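Methyltransferase 1 (Methanosarcina barkeri, PDB 2I2X) transfers the methyl group of methanol to the cob(I)amide carried by its partner corrinoid protein MtaC, a zinc-dependent step of methanogenesis. Local coordinates at residues L238-A246 with L414-A425. Sequence-based numbering, arbitrary orientation.
Sequences LAHTIAVIA and LSRFETKALADA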
loop_
_atom_site.group_PDB
_atom_site.type_symbol
_atom_site.label_atom_id
_atom_site.label_comp_id
_atom_site.label_asym_id
_atom_site.label_seq_id
_atom_site.Cartn_x
_atom_site.Cartn_y
_atom_site.Cartn_z
ATOM N N LEU A 238 -14.328 -4.652 22.578
ATOM C CA LEU A 238 -13.994 -5.988 23.073
ATOM C C LEU A 238 -12.618 -5.909 23.724
ATOM O O LEU A 238 -11.641 -5.478 23.083
ATOM C CB LEU A 238 -13.969 -7.030 21.942
ATOM C CG LEU A 238 -13.662 -8.449 22.438
ATOM C CD1 LEU A 238 -14.850 -9.073 23.256
ATOM C CD2 LEU A 238 -13.280 -9.369 21.285
ATOM N N ALA A 239 -12.536 -6.324 24.984
ATOM C CA ALA A 239 -11.286 -6.242 25.716
ATOM C C ALA A 239 -10.277 -7.104 24.990
ATOM O O ALA A 239 -10.588 -8.229 24.563
ATOM C CB ALA A 239 -11.458 -6.751 27.159
ATOM N N HIS A 240 -9.062 -6.589 24.885
ATOM C CA HIS A 240 -8.034 -7.282 24.174
ATOM C C HIS A 240 -7.658 -8.574 24.871
ATOM O O HIS A 240 -7.287 -9.566 24.208
ATOM C CB HIS A 240 -6.869 -6.335 23.911
ATOM C CG HIS A 240 -7.180 -5.296 22.868
ATOM N ND1 HIS A 240 -6.203 -4.578 22.205
ATOM C CD2 HIS A 240 -8.363 -4.869 22.363
ATOM C CE1 HIS A 240 -6.773 -3.749 21.344
ATOM N NE2 HIS A 240 -8.082 -3.900 21.427
ATOM N N THR A 241 -7.827 -8.599 26.191
ATOM C CA THR A 241 -7.588 -9.806 26.956
ATOM C C THR A 241 -8.609 -10.910 26.650
ATOM O O THR A 241 -8.347 -12.051 26.976
ATOM C CB THR A 241 -7.534 -9.554 28.459
ATOM O OG1 THR A 241 -8.597 -8.680 28.840
ATOM C CG2 THR A 241 -6.204 -8.924 28.862
ATOM N N ILE A 242 -9.743 -10.588 26.011
ATOM C CA ILE A 242 -10.685 -11.623 25.563
ATOM C C ILE A 242 -10.406 -12.049 24.105
ATOM O O ILE A 242 -10.609 -13.221 23.714
ATOM C CB ILE A 242 -12.189 -11.199 25.776
ATOM C CG1 ILE A 242 -12.526 -11.113 27.276
ATOM C CG2 ILE A 242 -13.135 -12.195 25.126
ATOM C CD1 ILE A 242 -13.773 -10.282 27.577
ATOM N N ALA A 243 -9.925 -11.103 23.304
ATOM C CA ALA A 243 -9.495 -11.406 21.950
ATOM C C ALA A 243 -8.361 -12.458 21.927
ATOM O O ALA A 243 -8.377 -13.399 21.133
ATOM C CB ALA A 243 -9.055 -10.112 21.244
ATOM N N VAL A 244 -7.377 -12.291 22.795
ATOM C CA VAL A 244 -6.271 -13.224 22.830
ATOM C C VAL A 244 -6.733 -14.627 23.278
ATOM O O VAL A 244 -6.245 -15.636 22.752
ATOM C CB VAL A 244 -5.060 -12.687 23.666
ATOM C CG1 VAL A 244 -5.398 -12.534 25.151
ATOM C CG2 VAL A 244 -3.873 -13.567 23.489
ATOM N N ILE A 245 -7.690 -14.692 24.219
ATOM C CA ILE A 245 -8.247 -15.981 24.616
ATOM C C ILE A 245 -8.872 -16.658 23.400
ATOM O O ILE A 245 -8.546 -17.818 23.094
ATOM C CB ILE A 245 -9.239 -15.850 25.761
ATOM C CG1 ILE A 245 -8.518 -15.387 27.031
ATOM C CG2 ILE A 245 -9.920 -17.197 26.045
ATOM C CD1 ILE A 245 -9.457 -14.966 28.119
ATOM N N ALA A 246 -9.738 -15.938 22.685
ATOM C CA ALA A 246 -10.311 -16.467 21.438
ATOM C C ALA A 246 -9.205 -16.992 20.524
ATOM O O ALA A 246 -9.358 -18.062 19.949
ATOM C CB ALA A 246 -11.186 -15.436 20.716
ATOM N N LEU A 414 -1.069 -3.659 31.172
ATOM C CA LEU A 414 -2.492 -3.812 30.892
ATOM C C LEU A 414 -3.254 -2.732 31.615
ATOM O O LEU A 414 -2.868 -2.359 32.720
ATOM C CB LEU A 414 -2.986 -5.166 31.390
ATOM C CG LEU A 414 -2.369 -6.456 30.868
ATOM C CD1 LEU A 414 -3.238 -7.606 31.349
ATOM C CD2 LEU A 414 -2.270 -6.423 29.314
ATOM N N SER A 415 -4.343 -2.253 31.019
ATOM C CA SER A 415 -5.260 -1.391 31.745
ATOM C C SER A 415 -6.032 -2.192 32.825
ATOM O O SER A 415 -6.082 -3.436 32.771
ATOM C CB SER A 415 -6.250 -0.731 30.796
ATOM O OG SER A 415 -7.159 -1.695 30.299
ATOM N N ARG A 416 -6.621 -1.477 33.788
ATOM C CA ARG A 416 -7.426 -2.111 34.840
ATOM C C ARG A 416 -8.554 -2.910 34.223
ATOM O O ARG A 416 -8.820 -4.035 34.649
ATOM C CB ARG A 416 -7.968 -1.087 35.832
ATOM C CG ARG A 416 -6.905 -0.678 36.838
ATOM C CD ARG A 416 -7.363 0.426 37.764
ATOM N NE ARG A 416 -7.722 1.649 37.064
ATOM C CZ ARG A 416 -6.865 2.614 36.735
ATOM N NH1 ARG A 416 -5.579 2.499 37.034
ATOM N NH2 ARG A 416 -7.297 3.708 36.113
ATOM N N PHE A 417 -9.145 -2.347 33.168
ATOM C CA PHE A 417 -10.270 -2.963 32.485
ATOM C C PHE A 417 -9.863 -4.272 31.828
ATOM O O PHE A 417 -10.594 -5.258 31.909
ATOM C CB PHE A 417 -10.903 -2.012 31.465
ATOM C CG PHE A 417 -12.258 -2.463 30.991
ATOM C CD1 PHE A 417 -12.383 -3.299 29.887
ATOM C CD2 PHE A 417 -13.415 -2.081 31.683
ATOM C CE1 PHE A 417 -13.642 -3.733 29.457
ATOM C CE2 PHE A 417 -14.658 -2.511 31.280
ATOM C CZ PHE A 417 -14.775 -3.343 30.164
ATOM N N GLU A 418 -8.692 -4.272 31.195
ATOM C CA GLU A 418 -8.160 -5.470 30.562
ATOM C C GLU A 418 -7.885 -6.547 31.583
ATOM O O GLU A 418 -8.068 -7.723 31.295
ATOM C CB GLU A 418 -6.876 -5.160 29.790
ATOM C CG GLU A 418 -7.171 -4.613 28.436
ATOM C CD GLU A 418 -6.018 -3.892 27.769
ATOM O OE1 GLU A 418 -5.069 -3.443 28.458
ATOM O OE2 GLU A 418 -6.081 -3.772 26.529
ATOM N N THR A 419 -7.424 -6.124 32.755
ATOM C CA THR A 419 -6.963 -7.016 33.812
ATOM C C THR A 419 -8.138 -7.777 34.452
ATOM O O THR A 419 -8.077 -9.007 34.630
ATOM C CB THR A 419 -6.163 -6.220 34.868
ATOM O OG1 THR A 419 -5.001 -5.647 34.227
ATOM C CG2 THR A 419 -5.726 -7.098 36.052
ATOM N N LYS A 420 -9.199 -7.031 34.749
ATOM C CA LYS A 420 -10.394 -7.560 35.327
ATOM C C LYS A 420 -11.049 -8.571 34.381
ATOM O O LYS A 420 -11.499 -9.647 34.829
ATOM C CB LYS A 420 -11.345 -6.405 35.660
ATOM C CG LYS A 420 -12.614 -6.792 36.363
ATOM C CD LYS A 420 -12.364 -6.956 37.874
ATOM C CE LYS A 420 -13.650 -7.273 38.616
ATOM N NZ LYS A 420 -14.370 -8.361 37.897
ATOM N N ALA A 421 -11.105 -8.228 33.091
ATOM C CA ALA A 421 -11.732 -9.072 32.092
ATOM C C ALA A 421 -10.957 -10.394 31.887
ATOM O O ALA A 421 -11.572 -11.490 31.841
ATOM C CB ALA A 421 -11.966 -8.318 30.788
ATOM N N LEU A 422 -9.628 -10.318 31.816
ATOM C CA LEU A 422 -8.799 -11.536 31.889
ATOM C C LEU A 422 -9.161 -12.385 33.114
ATOM O O LEU A 422 -9.423 -13.561 32.971
ATOM C CB LEU A 422 -7.294 -11.214 31.923
ATOM C CG LEU A 422 -6.349 -12.421 31.860
ATOM C CD1 LEU A 422 -6.378 -13.171 30.501
ATOM C CD2 LEU A 422 -4.948 -11.985 32.119
ATOM N N ALA A 423 -9.187 -11.775 34.303
ATOM C CA ALA A 423 -9.492 -12.472 35.568
ATOM C C ALA A 423 -10.886 -13.122 35.600
ATOM O O ALA A 423 -11.043 -14.235 36.091
ATOM C CB ALA A 423 -9.325 -11.523 36.754
ATOM N N ASP A 424 -11.884 -12.419 35.083
ATOM C CA ASP A 424 -13.219 -12.975 34.959
ATOM C C ASP A 424 -13.197 -14.176 34.026
ATOM O O ASP A 424 -13.795 -15.217 34.353
ATOM C CB ASP A 424 -14.219 -11.918 34.458
ATOM C CG ASP A 424 -14.502 -10.810 35.499
ATOM O OD1 ASP A 424 -13.987 -10.856 36.650
ATOM O OD2 ASP A 424 -15.266 -9.877 35.161
ATOM N N ALA A 425 -12.472 -14.066 32.906
ATOM C CA ALA A 425 -12.426 -15.160 31.937
ATOM C C ALA A 425 -11.684 -16.365 32.478
ATOM O O ALA A 425 -12.108 -17.519 32.250
ATOM C CB ALA A 425 -11.851 -14.726 30.600
HETATM O O HOH W 1 -8.744 -3.958 25.654
#
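The methyl of A239 lies at the edge of the F417 ring, near its plane, 4.4 Å from CE1, while F417 stacks on F94 of the neighbouring MtaC subunit. The H240 imidazole and E418 carboxylate are turned 45° to each other, OE2 coming obliquely to the ring and standing 3.7 Å from H240 CB. L238 O lies in plane at the imidazole edge. A water accepts from the backbone N of H240 and donates to E418 OE2; the ring bonds through ND1 to D364 and NE2 to G230 O, and OE2 has a salt bridge to R15 of MtaC. Helix 240-259, between parallel strands 213-216 and 285-287, probably belongs to the TIM barrel; helix 416-430, after the last strand, is consistent with the helix bundle. The axes of segments 240-246 and 416-425 are 41° from parallel, 8.6 Å apart. T241 OG1, set between backbone N and carbonyl carbon (chi1 44°), donates to E418 O over 2.7 Å, in the carbonyl plane on a lone pair; L422 N also donates there. T241 CG2 meets E418 CB and L414 CD1. With a valine here, E418 O would probably lack its interhelical donor. Further along, I245 CD1 packs 3.5 Å from A425 CB.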